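Local structure of nickel-dependent hydrogenase large subunit (3MYR) at residues I91-I96 with Q445-G450; G97-H102 with K203-F208; D286-A291 with A296-P301; N87-R92 with A291-A296. The protein catalyses H2 oxidation at a nickel-iron centre as the large subunit of a membrane-bound hydrogenase, and probably recycles hydrogen released by nitrogenase. One frame throughout, in Å; residues are numbered along the deposited sequence.

In the fold
Helix 86-112 is the common thread. Interaction 4 takes residues 87-92 of it, interaction 1 residues 91-96 and interaction 2 residues 97-102, so three overlapping or adjoining lengths of one helix meet a hairpin loop, helix 426-456 and helix 203-209. Interaction 3 lies off the helix, closing the hairpin of strands 281-288 and 300-305, and its centre is about 7 Å from that of interaction 4. Centres of interactions 1 and 2, and of 1 and 4, are about 10 Å apart; those of 2 and 3 about 19 Å. Partners from far along the sequence thus gather round one helix, whose interaction 2 end comes near the nickel-iron centre.

Interaction 1 (I91-I96 with Q445-G450); sequences IRNLMI and QGWYDG
Antiparallel helix packing joins helix 86-112 to helix 426-456, with Asn93 and Leu94 on one side and Trp447 and Tyr448 on the other. The axes of the two short segments approach to 9.3 Å at 150° between their N-to-C directions. Trp447 has the largest share. Its indole is turned beside its own backbone N, CG anti to the carbonyl carbon (chi1 -60°), and this brings one face of the ring under Asn93. Asn93 CB sits 3.9 Å from the centroid of the Trp447 six-membered ring, a CH-pi contact close to the ring normal. The Asn93 amide plane is inclined 54° to the indole. Leu94 and Trp447 lie alongside, their side chains pointing opposite ways, Leu94 CG 3.9 Å from Trp447 CB, while Leu94 CD2 reaches 4.2 Å from Tyr448 CB. Replacing Trp447 with an alanine would probably leave Asn93 CB without its aromatic platform and open a gap between the two helices. Tyr448 leads its ring away from this seam, toward helix 236-265, where its hydroxyl is hydrogen-bonded to Leu239 O. On another flank Leu287 of strand 281-288 packs against Asn93, Ile96 and Trp447, so strand and helices meet round the indole.

Interaction 2 (G97-H102 with K203-F208); sequences GAQYIH and KFHAIF
This is a small, buried helix-helix contact, with Ala98 and Gln99 of helix 86-112 set against Phe204 and His205 in the first turn of the short helix 203-209. The segments run nearly antiparallel, at 157°, with axes 10.2 Å apart. No hydrogen bond crosses between them; the contact is van der Waals packing. The methyl of Ala98 points at the other helix and meets both aromatic residues obliquely: Ala98 CB is 3.5 Å from Phe204 CD2 and 3.8 Å from His205 NE2. Gln99 works at the rim of the imidazole, where its CB lies in the ring plane, 3.7 Å from His205 CE1. Its chain then bends at chi2 (60°), bringing OE1 to the same edge, 3.4 Å from His205 CE1, with amide and ring only 27° from coplanar. The rotation of the imidazole is fixed from outside the two segments, because NE2 is hydrogen-bonded to Met95 O and ND1 to Asn212 OD1. Gln99 NE2 likewise bonds to Asp103 OD2, and the Gln99 side chain lies about 7 Å from the bound nickel-iron centre. Phe204 continues into a hydrophobic layer with Val242, Ile246 and Met249 of helix 236-265 and Met444 of helix 426-456, while Ala206 and Ile207 pack on Asn234 and Thr237 of the small subunit.

Interaction 3 (D286-A291 with A296-P301); sequences DLPTGA and ATFLFP
Leu287 O and Leu299 N make the shortest hydrogen bond across this hairpin, 2.9 Å, the donor standing 43° above the carbonyl plane. Next to it Phe300 N bonds to Asp286 O at 3.2 Å, close to straight at 161°. The return bond from Asp286 N to Phe300 O is less certain in detail, as the position of that oxygen is less sure. Leu299 and Phe300 together face the single residue Asp286, a classic beta bulge, and the chain turns a corner at Leu299. Asp286 also braces its own strand: Leu287 N donates to Asp286 OD2 at 2.6 Å, reaching it on the anti side. That same oxygen is in a salt bridge with Arg74, while OD1 accepts from Glu484 N, so the buried carboxylate is gripped at both ends and its negative charge is probably well compensated. Toward the turn only a weak bond remains, from Thr289 N to Thr297 O, and a water donates to Thr297 OG1, which also bonds to Asp294 O.

Around this ladder the side chains close up. Phe298 CG lies anti to the carbonyl carbon (chi1 -81°), which turns the ring back under the Asp286 backbone, with Asp286 CA 3.8 Å above the ring plane, over its centre. Leu287 CB meets Leu299 CB at 3.9 Å; the Leu287 and Phe300 side chains lie side by side, pointing the same way, with Leu287 CD1 3.8 Å from Phe300 CE2. Beyond the hairpin, Leu287 and Phe300 both pack on Leu440 of helix 426-456, and Phe300 also meets Leu397 and forms a cation-pi contact with Arg393 of helix 390-399.

Interaction 4 (N87-R92 with A291-A296); sequences NAQLIR and ASLDPA
In the loop whose Ala291 and Leu293 touch Gln89 of helix 86-112, the shortest sound polar bond is the one that Ala296 N gives to Asp294 OD2, 2.9 Å long. It closes an Asx turn, the donor approaching from above the carboxylate plane. Across the contact the aliphatic part of Gln89 does the packing: Gln89 CG is 3.7 Å from Ala291 O, and Gln89 CB is 4.0 Å from Ala291 CA. CG stands opposite the backbone N (chi1 -167°) and the chain then bends at chi2 (78°), which lays the amide alongside the loop. Gln89 OE1 is modelled 2.7 Å from Ala291 O, though the orientation of this amide is uncertain. Residues 291-296 belong to the connection between strands 281-288 and 300-305, here leaning on the first turns of helix 86-112. With an alanine in place of Gln89, Ala291 and Leu293 would probably lose the long side chain they rest on, and a gap would open between loop and helix. Leu293, the centre of an inverse gamma turn, brings CD2 toward the Gln89 amide while also packing on Pro288 of the hairpin and Arg74 of helix 67-80.

Interaction 1 (I91-I96 with Q445-G450)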
loop_
_atom_site.group_PDB
_atom_site.type_symbol
_atom_site.label_atom_id
_atom_site.label_comp_id
_atom_site.label_asym_id
_atom_site.label_seq_id
_atom_site.Cartn_x
_atom_site.Cartn_y
_atom_site.Cartn_z
ATOM N N ILE B 91 20.612 -4.360 2.977
ATOM C CA ILE B 91 19.815 -3.162 2.748
ATOM C C ILE B 91 18.357 -3.503 2.347
ATOM O O ILE B 91 17.437 -2.905 2.886
ATOM C CB ILE B 91 20.489 -2.186 1.778
ATOM C CG1 ILE B 91 21.718 -1.580 2.498
ATOM C CG2 ILE B 91 19.411 -1.046 1.299
ATOM C CD1 ILE B 91 22.789 -0.873 1.491
ATOM N N ARG B 92 18.168 -4.524 1.490
ATOM C CA ARG B 92 16.837 -4.893 1.143
ATOM C C ARG B 92 16.065 -5.399 2.376
ATOM O O ARG B 92 14.929 -5.030 2.542
ATOM C CB ARG B 92 16.763 -5.924 0.019
ATOM C CG ARG B 92 16.977 -5.313 -1.400
ATOM C CD ARG B 92 17.035 -6.485 -2.481
ATOM N NE ARG B 92 17.323 -6.001 -3.830
ATOM C CZ ARG B 92 17.395 -6.792 -4.897
ATOM N NH1 ARG B 92 17.068 -8.108 -4.782
ATOM N NH2 ARG B 92 17.711 -6.262 -6.071
ATOM N N ASN B 93 16.688 -6.225 3.217
ATOM C CA ASN B 93 16.028 -6.694 4.422
ATOM C C ASN B 93 15.607 -5.524 5.299
ATOM O O ASN B 93 14.494 -5.517 5.840
ATOM C CB ASN B 93 16.937 -7.603 5.292
ATOM C CG ASN B 93 17.114 -9.002 4.726
ATOM O OD1 ASN B 93 17.938 -9.797 5.262
ATOM N ND2 ASN B 93 16.403 -9.326 3.663
ATOM N N LEU B 94 16.534 -4.592 5.542
ATOM C CA LEU B 94 16.224 -3.419 6.346
ATOM C C LEU B 94 15.031 -2.610 5.795
ATOM O O LEU B 94 14.118 -2.193 6.543
ATOM C CB LEU B 94 17.468 -2.522 6.422
ATOM C CG LEU B 94 18.571 -3.024 7.377
ATOM C CD1 LEU B 94 19.926 -2.318 7.078
ATOM C CD2 LEU B 94 18.151 -2.772 8.861
ATOM N N MET B 95 14.996 -2.414 4.479
ATOM C CA MET B 95 13.897 -1.656 3.857
ATOM C C MET B 95 12.612 -2.465 3.980
ATOM O O MET B 95 11.545 -1.893 4.195
ATOM C CB MET B 95 14.233 -1.392 2.382
ATOM C CG MET B 95 15.391 -0.399 2.216
ATOM S SD MET B 95 15.805 -0.090 0.458
ATOM C CE MET B 95 15.583 -1.659 -0.392
ATOM N N ILE B 96 12.691 -3.790 3.815
ATOM C CA ILE B 96 11.489 -4.614 3.978
ATOM C C ILE B 96 10.973 -4.527 5.404
ATOM O O ILE B 96 9.796 -4.277 5.625
ATOM C CB ILE B 96 11.730 -6.112 3.590
ATOM C CG1 ILE B 96 12.007 -6.213 2.106
ATOM C CG2 ILE B 96 10.535 -7.084 4.073
ATOM C CD1 ILE B 96 12.702 -7.589 1.738
ATOM N N GLN B 445 18.015 -4.561 14.100
ATOM C CA GLN B 445 19.306 -4.237 14.679
ATOM C C GLN B 445 20.361 -5.226 14.148
ATOM O O GLN B 445 21.447 -4.818 13.791
ATOM C CB GLN B 445 19.322 -4.214 16.240
ATOM C CG GLN B 445 20.643 -3.526 16.853
ATOM C CD GLN B 445 20.846 -2.026 16.370
ATOM O OE1 GLN B 445 21.954 -1.592 15.974
ATOM N NE2 GLN B 445 19.779 -1.275 16.378
ATOM N N GLY B 446 19.989 -6.488 13.957
ATOM C CA GLY B 446 20.966 -7.495 13.547
ATOM C C GLY B 446 21.393 -7.194 12.108
ATOM O O GLY B 446 22.571 -7.277 11.771
ATOM N N TRP B 447 20.460 -6.768 11.263
ATOM C CA TRP B 447 20.848 -6.557 9.855
ATOM C C TRP B 447 21.656 -5.271 9.717
ATOM O O TRP B 447 22.624 -5.215 8.937
ATOM C CB TRP B 447 19.633 -6.453 8.925
ATOM C CG TRP B 447 18.783 -7.665 8.925
ATOM C CD1 TRP B 447 19.192 -8.994 8.742
ATOM C CD2 TRP B 447 17.337 -7.688 8.966
ATOM N NE1 TRP B 447 18.062 -9.818 8.751
ATOM C CE2 TRP B 447 16.932 -9.053 8.890
ATOM C CE3 TRP B 447 16.354 -6.693 9.056
ATOM C CZ2 TRP B 447 15.606 -9.434 8.971
ATOM C CZ3 TRP B 447 15.029 -7.082 9.094
ATOM C CH2 TRP B 447 14.667 -8.440 9.025
ATOM N N TYR B 448 21.280 -4.255 10.493
ATOM C CA TYR B 448 22.041 -3.001 10.520
ATOM C C TYR B 448 23.518 -3.244 10.974
ATOM O O TYR B 448 24.506 -2.769 10.311
ATOM C CB TYR B 448 21.369 -1.971 11.436
ATOM C CG TYR B 448 22.173 -0.675 11.565
ATOM C CD1 TYR B 448 22.028 0.329 10.622
ATOM C CD2 TYR B 448 23.063 -0.458 12.645
ATOM C CE1 TYR B 448 22.773 1.522 10.712
ATOM C CE2 TYR B 448 23.802 0.736 12.774
ATOM C CZ TYR B 448 23.663 1.704 11.780
ATOM O OH TYR B 448 24.344 2.886 11.857
ATOM N N ASP B 449 23.666 -3.944 12.100
ATOM C CA ASP B 449 24.999 -4.234 12.617
ATOM C C ASP B 449 25.758 -5.057 11.595
ATOM O O ASP B 449 26.960 -4.931 11.471
ATOM C CB ASP B 449 24.946 -5.044 13.939
ATOM C CG ASP B 449 24.394 -4.244 15.086
ATOM O OD1 ASP B 449 24.428 -2.961 15.019
ATOM O OD2 ASP B 449 23.923 -4.892 16.061
ATOM N N GLY B 450 25.083 -5.949 10.898
ATOM C CA GLY B 450 25.791 -6.809 9.935
ATOM C C GLY B 450 26.242 -5.983 8.724
ATOM O O GLY B 450 27.312 -6.244 8.151
#

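Interaction 2 (G97-H102 with K203-F208)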
loop_
_atom_site.group_PDB
_atom_site.type_symbol
_atom_site.label_atom_id
_atom_site.label_comp_id
_atom_site.label_asym_id
_atom_site.label_seq_id
_atom_site.Cartn_x
_atom_site.Cartn_y
_atom_site.Cartn_z
ATOM N N GLY B 97 11.852 -4.682 6.384
ATOM C CA GLY B 97 11.434 -4.575 7.818
ATOM C C GLY B 97 10.818 -3.181 8.058
ATOM O O GLY B 97 9.751 -3.075 8.668
ATOM N N ALA B 98 11.450 -2.124 7.562
ATOM C CA ALA B 98 10.907 -0.742 7.766
ATOM C C ALA B 98 9.521 -0.665 7.159
ATOM O O ALA B 98 8.634 0.046 7.701
ATOM C CB ALA B 98 11.792 0.346 7.115
ATOM N N GLN B 99 9.311 -1.345 6.020
ATOM C CA GLN B 99 7.980 -1.251 5.360
ATOM C C GLN B 99 6.885 -1.978 6.203
ATOM O O GLN B 99 5.734 -1.514 6.320
ATOM C CB GLN B 99 8.054 -1.884 3.945
ATOM C CG GLN B 99 6.667 -2.047 3.283
ATOM C CD GLN B 99 5.938 -0.680 3.122
ATOM O OE1 GLN B 99 6.581 0.331 2.933
ATOM N NE2 GLN B 99 4.588 -0.674 3.203
ATOM N N TYR B 100 7.190 -3.201 6.677
ATOM C CA TYR B 100 6.292 -3.903 7.555
ATOM C C TYR B 100 5.863 -3.044 8.736
ATOM O O TYR B 100 4.677 -2.996 9.093
ATOM C CB TYR B 100 6.990 -5.133 8.187
ATOM C CG TYR B 100 6.718 -6.384 7.428
ATOM C CD1 TYR B 100 7.412 -6.669 6.228
ATOM C CD2 TYR B 100 5.878 -7.343 7.946
ATOM C CE1 TYR B 100 7.255 -7.894 5.553
ATOM C CE2 TYR B 100 5.717 -8.565 7.279
ATOM C CZ TYR B 100 6.423 -8.867 6.120
ATOM O OH TYR B 100 6.238 -10.148 5.507
ATOM N N ILE B 101 6.843 -2.466 9.411
ATOM C CA ILE B 101 6.550 -1.760 10.678
ATOM C C ILE B 101 5.682 -0.530 10.385
ATOM O O ILE B 101 4.675 -0.324 11.011
ATOM C CB ILE B 101 7.844 -1.415 11.333
ATOM C CG1 ILE B 101 8.426 -2.783 11.815
ATOM C CG2 ILE B 101 7.618 -0.552 12.588
ATOM C CD1 ILE B 101 9.933 -2.674 11.884
ATOM N N HIS B 102 6.059 0.257 9.373
ATOM C CA HIS B 102 5.297 1.419 8.981
ATOM C C HIS B 102 3.876 0.977 8.656
ATOM O O HIS B 102 2.916 1.563 9.085
ATOM C CB HIS B 102 5.959 2.061 7.722
ATOM C CG HIS B 102 5.238 3.268 7.225
ATOM N ND1 HIS B 102 4.185 3.195 6.329
ATOM C CD2 HIS B 102 5.380 4.582 7.540
ATOM C CE1 HIS B 102 3.761 4.426 6.073
ATOM N NE2 HIS B 102 4.438 5.278 6.830
ATOM N N LYS B 203 11.318 8.311 6.473
ATOM C CA LYS B 203 12.670 8.827 6.086
ATOM C C LYS B 203 13.661 7.696 5.872
ATOM O O LYS B 203 14.659 7.864 5.175
ATOM C CB LYS B 203 13.217 9.710 7.248
ATOM C CG LYS B 203 12.422 11.019 7.376
ATOM C CD LYS B 203 12.978 11.815 8.514
ATOM C CE LYS B 203 12.192 13.146 8.583
ATOM N NZ LYS B 203 12.767 13.776 9.829
ATOM N N PHE B 204 13.387 6.530 6.484
ATOM C CA PHE B 204 14.282 5.387 6.318
ATOM C C PHE B 204 14.334 4.945 4.837
ATOM O O PHE B 204 15.417 4.745 4.279
ATOM C CB PHE B 204 13.726 4.192 7.139
ATOM C CG PHE B 204 14.703 3.030 7.323
ATOM C CD1 PHE B 204 15.514 2.953 8.452
ATOM C CD2 PHE B 204 14.765 1.999 6.379
ATOM C CE1 PHE B 204 16.349 1.837 8.677
ATOM C CE2 PHE B 204 15.652 0.934 6.552
ATOM C CZ PHE B 204 16.406 0.832 7.736
ATOM N N HIS B 205 13.181 4.703 4.212
ATOM C CA HIS B 205 13.199 4.424 2.775
ATOM C C HIS B 205 13.804 5.575 1.913
ATOM O O HIS B 205 14.405 5.311 0.854
ATOM C CB HIS B 205 11.781 4.144 2.264
ATOM C CG HIS B 205 11.259 2.815 2.693
ATOM N ND1 HIS B 205 9.980 2.377 2.383
ATOM C CD2 HIS B 205 11.872 1.793 3.351
ATOM C CE1 HIS B 205 9.854 1.123 2.778
ATOM N NE2 HIS B 205 10.974 0.752 3.388
ATOM N N ALA B 206 13.719 6.815 2.380
ATOM C CA ALA B 206 14.231 7.907 1.537
ATOM C C ALA B 206 15.762 7.878 1.541
ATOM O O ALA B 206 16.403 8.083 0.513
ATOM C CB ALA B 206 13.699 9.258 2.047
ATOM N N ILE B 207 16.347 7.505 2.678
ATOM C CA ILE B 207 17.795 7.422 2.729
ATOM C C ILE B 207 18.383 6.384 1.729
ATOM O O ILE B 207 19.225 6.715 0.920
ATOM C CB ILE B 207 18.305 7.196 4.159
ATOM C CG1 ILE B 207 17.999 8.427 5.015
ATOM C CG2 ILE B 207 19.866 6.841 4.171
ATOM C CD1 ILE B 207 18.267 8.183 6.570
ATOM N N PHE B 208 17.808 5.210 1.688
ATOM C CA PHE B 208 18.328 4.140 0.860
ATOM C C PHE B 208 17.676 4.194 -0.520
ATOM O O PHE B 208 18.296 3.820 -1.492
ATOM C CB PHE B 208 17.909 2.840 1.532
ATOM C CG PHE B 208 18.758 2.517 2.750
ATOM C CD1 PHE B 208 20.136 2.289 2.594
ATOM C CD2 PHE B 208 18.194 2.433 4.009
ATOM C CE1 PHE B 208 20.964 1.957 3.720
ATOM C CE2 PHE B 208 18.994 2.104 5.142
ATOM C CZ PHE B 208 20.394 1.866 4.983
#

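Interaction 3 (D286-A291 with A296-P301)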
loop_
_atom_site.group_PDB
_atom_site.type_symbol
_atom_site.label_atom_id
_atom_site.label_comp_id
_atom_site.label_asym_id
_atom_site.label_seq_id
_atom_site.Cartn_x
_atom_site.Cartn_y
_atom_site.Cartn_z
ATOM N N ASP B 286 10.703 -15.429 3.609
ATOM C CA ASP B 286 11.470 -14.243 3.230
ATOM C C ASP B 286 12.546 -13.933 4.271
ATOM O O ASP B 286 12.550 -14.529 5.344
ATOM C CB ASP B 286 10.543 -13.027 3.114
ATOM C CG ASP B 286 11.052 -12.005 2.081
ATOM O OD1 ASP B 286 10.222 -11.319 1.464
ATOM O OD2 ASP B 286 12.295 -11.845 1.934
ATOM N N LEU B 287 13.408 -12.975 3.949
ATOM C CA LEU B 287 14.336 -12.356 4.882
ATOM C C LEU B 287 15.514 -13.272 5.224
ATOM O O LEU B 287 15.653 -13.762 6.362
ATOM C CB LEU B 287 13.666 -11.780 6.118
ATOM C CG LEU B 287 12.639 -10.667 5.747
ATOM C CD1 LEU B 287 11.724 -10.458 6.978
ATOM C CD2 LEU B 287 13.339 -9.330 5.340
ATOM N N PRO B 288 16.398 -13.467 4.234
ATOM C CA PRO B 288 17.575 -14.354 4.441
ATOM C C PRO B 288 18.647 -13.680 5.327
ATOM O O PRO B 288 18.761 -12.469 5.292
ATOM C CB PRO B 288 18.107 -14.553 3.009
ATOM C CG PRO B 288 17.713 -13.232 2.298
ATOM C CD PRO B 288 16.293 -12.976 2.837
ATOM N N THR B 289 19.406 -14.451 6.110
ATOM C CA THR B 289 20.483 -13.948 6.954
ATOM C C THR B 289 21.706 -13.501 6.130
ATOM O O THR B 289 22.470 -12.624 6.561
ATOM C CB THR B 289 21.008 -15.038 7.961
ATOM O OG1 THR B 289 21.359 -16.194 7.213
ATOM C CG2 THR B 289 19.957 -15.422 9.008
ATOM N N GLY B 290 21.845 -14.053 4.926
ATOM C CA GLY B 290 23.036 -13.822 4.122
ATOM C C GLY B 290 22.704 -13.359 2.719
ATOM O O GLY B 290 21.560 -12.991 2.413
ATOM N N ALA B 291 23.720 -13.349 1.852
ATOM C CA ALA B 291 23.627 -12.728 0.523
ATOM C C ALA B 291 22.682 -13.530 -0.337
ATOM O O ALA B 291 21.855 -12.952 -1.073
ATOM C CB ALA B 291 25.017 -12.630 -0.137
ATOM N N ALA B 296 16.465 -21.893 3.364
ATOM C CA ALA B 296 16.933 -22.464 4.660
ATOM C C ALA B 296 17.370 -21.382 5.660
ATOM O O ALA B 296 17.404 -21.610 6.851
ATOM C CB ALA B 296 18.069 -23.568 4.454
ATOM N N THR B 297 17.669 -20.180 5.190
ATOM C CA THR B 297 18.180 -19.118 6.085
ATOM C C THR B 297 17.104 -18.059 6.402
ATOM O O THR B 297 17.395 -17.039 7.014
ATOM C CB THR B 297 19.440 -18.415 5.455
ATOM O OG1 THR B 297 19.087 -17.632 4.280
ATOM C CG2 THR B 297 20.539 -19.452 5.095
ATOM N N PHE B 298 15.872 -18.283 5.924
ATOM C CA PHE B 298 14.813 -17.271 6.007
ATOM C C PHE B 298 14.441 -17.002 7.476
ATOM O O PHE B 298 14.325 -17.910 8.282
ATOM C CB PHE B 298 13.569 -17.745 5.243
ATOM C CG PHE B 298 13.622 -17.544 3.734
ATOM C CD1 PHE B 298 12.560 -18.018 2.933
ATOM C CD2 PHE B 298 14.677 -16.869 3.117
ATOM C CE1 PHE B 298 12.527 -17.804 1.541
ATOM C CE2 PHE B 298 14.699 -16.670 1.727
ATOM C CZ PHE B 298 13.601 -17.149 0.925
ATOM N N LEU B 299 14.180 -15.756 7.820
ATOM C CA LEU B 299 13.460 -15.480 9.063
ATOM C C LEU B 299 11.985 -16.016 9.017
ATOM O O LEU B 299 11.535 -16.703 9.927
ATOM C CB LEU B 299 13.493 -13.973 9.348
ATOM C CG LEU B 299 12.668 -13.533 10.566
ATOM C CD1 LEU B 299 13.245 -14.274 11.791
ATOM C CD2 LEU B 299 12.890 -12.077 10.733
ATOM N N PHE B 300 11.270 -15.772 7.943
ATOM C CA PHE B 300 9.941 -16.347 7.790
ATOM C C PHE B 300 10.060 -17.579 6.909
ATOM O O PHE B 300 10.471 -17.462 5.763
ATOM C CB PHE B 300 9.022 -15.342 7.081
ATOM C CG PHE B 300 8.694 -14.111 7.903
ATOM C CD1 PHE B 300 8.131 -14.235 9.158
ATOM C CD2 PHE B 300 8.726 -12.860 7.323
ATOM C CE1 PHE B 300 7.770 -13.091 9.888
ATOM C CE2 PHE B 300 8.334 -11.721 8.028
ATOM C CZ PHE B 300 7.852 -11.827 9.298
ATOM N N PRO B 301 9.657 -18.765 7.417
ATOM C CA PRO B 301 9.886 -19.971 6.643
ATOM C C PRO B 301 8.865 -20.137 5.532
ATOM O O PRO B 301 7.742 -19.611 5.640
ATOM C CB PRO B 301 9.744 -21.097 7.692
ATOM C CG PRO B 301 8.780 -20.479 8.695
ATOM C CD PRO B 301 9.144 -19.040 8.762
HETATM O O HOH W 1 21.189 -16.380 3.044
#

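Interaction 4 (N87-R92 with A291-A296)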
loop_
_atom_site.group_PDB
_atom_site.type_symbol
_atom_site.label_atom_id
_atom_site.label_comp_id
_atom_site.label_asym_id
_atom_site.label_seq_id
_atom_site.Cartn_x
_atom_site.Cartn_y
_atom_site.Cartn_z
ATOM N N ASN B 87 25.822 -6.556 0.937
ATOM C CA ASN B 87 25.327 -5.263 1.459
ATOM C C ASN B 87 23.979 -4.993 0.810
ATOM O O ASN B 87 23.081 -4.447 1.446
ATOM C CB ASN B 87 26.252 -4.112 1.083
ATOM C CG ASN B 87 27.541 -4.140 1.840
ATOM O OD1 ASN B 87 27.597 -4.637 2.964
ATOM N ND2 ASN B 87 28.630 -3.607 1.216
ATOM N N ALA B 88 23.805 -5.398 -0.459
ATOM C CA ALA B 88 22.514 -5.160 -1.092
ATOM C C ALA B 88 21.420 -5.959 -0.373
ATOM O O ALA B 88 20.270 -5.499 -0.201
ATOM C CB ALA B 88 22.568 -5.523 -2.599
ATOM N N GLN B 89 21.742 -7.193 -0.021
ATOM C CA GLN B 89 20.769 -8.058 0.588
ATOM C C GLN B 89 20.369 -7.541 1.975
ATOM O O GLN B 89 19.187 -7.514 2.311
ATOM C CB GLN B 89 21.286 -9.518 0.665
ATOM C CG GLN B 89 20.133 -10.495 1.020
ATOM C CD GLN B 89 19.213 -10.821 -0.193
ATOM O OE1 GLN B 89 19.388 -11.842 -0.867
ATOM N NE2 GLN B 89 18.209 -10.002 -0.413
ATOM N N LEU B 90 21.339 -7.051 2.749
ATOM C CA LEU B 90 21.070 -6.447 4.065
ATOM C C LEU B 90 20.247 -5.192 3.944
ATOM O O LEU B 90 19.331 -4.927 4.753
ATOM C CB LEU B 90 22.361 -6.071 4.768
ATOM C CG LEU B 90 23.049 -7.169 5.616
ATOM C CD1 LEU B 90 22.322 -8.407 6.041
ATOM C CD2 LEU B 90 24.469 -7.299 5.463
ATOM N N ILE B 91 20.612 -4.360 2.977
ATOM C CA ILE B 91 19.815 -3.162 2.748
ATOM C C ILE B 91 18.357 -3.503 2.347
ATOM O O ILE B 91 17.437 -2.905 2.886
ATOM C CB ILE B 91 20.489 -2.186 1.778
ATOM C CG1 ILE B 91 21.718 -1.580 2.498
ATOM C CG2 ILE B 91 19.411 -1.046 1.299
ATOM C CD1 ILE B 91 22.789 -0.873 1.491
ATOM N N ARG B 92 18.168 -4.524 1.490
ATOM C CA ARG B 92 16.837 -4.893 1.143
ATOM C C ARG B 92 16.065 -5.399 2.376
ATOM O O ARG B 92 14.929 -5.030 2.542
ATOM C CB ARG B 92 16.763 -5.924 0.019
ATOM C CG ARG B 92 16.977 -5.313 -1.400
ATOM C CD ARG B 92 17.035 -6.485 -2.481
ATOM N NE ARG B 92 17.323 -6.001 -3.830
ATOM C CZ ARG B 92 17.395 -6.792 -4.897
ATOM N NH1 ARG B 92 17.068 -8.108 -4.782
ATOM N NH2 ARG B 92 17.711 -6.262 -6.071
ATOM N N ALA B 291 23.720 -13.349 1.852
ATOM C CA ALA B 291 23.627 -12.728 0.523
ATOM C C ALA B 291 22.682 -13.530 -0.337
ATOM O O ALA B 291 21.855 -12.952 -1.073
ATOM C CB ALA B 291 25.017 -12.630 -0.137
ATOM N N SER B 292 22.761 -14.861 -0.242
ATOM C CA SER B 292 21.929 -15.687 -1.115
ATOM C C SER B 292 20.459 -15.845 -0.614
ATOM O O SER B 292 20.182 -15.866 0.606
ATOM C CB SER B 292 22.608 -17.046 -1.358
ATOM O OG SER B 292 21.715 -18.086 -1.081
ATOM N N LEU B 293 19.517 -15.873 -1.555
ATOM C CA LEU B 293 18.080 -15.916 -1.207
ATOM C C LEU B 293 17.693 -17.375 -0.925
ATOM O O LEU B 293 16.931 -17.992 -1.666
ATOM C CB LEU B 293 17.251 -15.359 -2.362
ATOM C CG LEU B 293 16.041 -14.433 -2.174
ATOM C CD1 LEU B 293 14.772 -14.929 -2.807
ATOM C CD2 LEU B 293 15.828 -13.890 -0.754
ATOM N N ASP B 294 18.269 -17.940 0.132
ATOM C CA ASP B 294 18.210 -19.361 0.382
ATOM C C ASP B 294 17.138 -19.581 1.440
ATOM O O ASP B 294 17.262 -19.076 2.562
ATOM C CB ASP B 294 19.564 -19.812 0.895
ATOM C CG ASP B 294 19.591 -21.278 1.326
ATOM O OD1 ASP B 294 20.694 -21.706 1.706
ATOM O OD2 ASP B 294 18.556 -21.998 1.322
ATOM N N PRO B 295 16.061 -20.303 1.077
ATOM C CA PRO B 295 14.944 -20.505 2.018
ATOM C C PRO B 295 15.364 -21.123 3.330
ATOM O O PRO B 295 14.688 -20.879 4.320
ATOM C CB PRO B 295 14.021 -21.491 1.260
ATOM C CG PRO B 295 14.203 -21.111 -0.160
ATOM C CD PRO B 295 15.752 -20.910 -0.239
ATOM N N ALA B 296 16.465 -21.893 3.364
ATOM C CA ALA B 296 16.933 -22.464 4.660
ATOM C C ALA B 296 17.370 -21.382 5.660
ATOM O O ALA B 296 17.404 -21.610 6.851
ATOM C CB ALA B 296 18.069 -23.568 4.454
#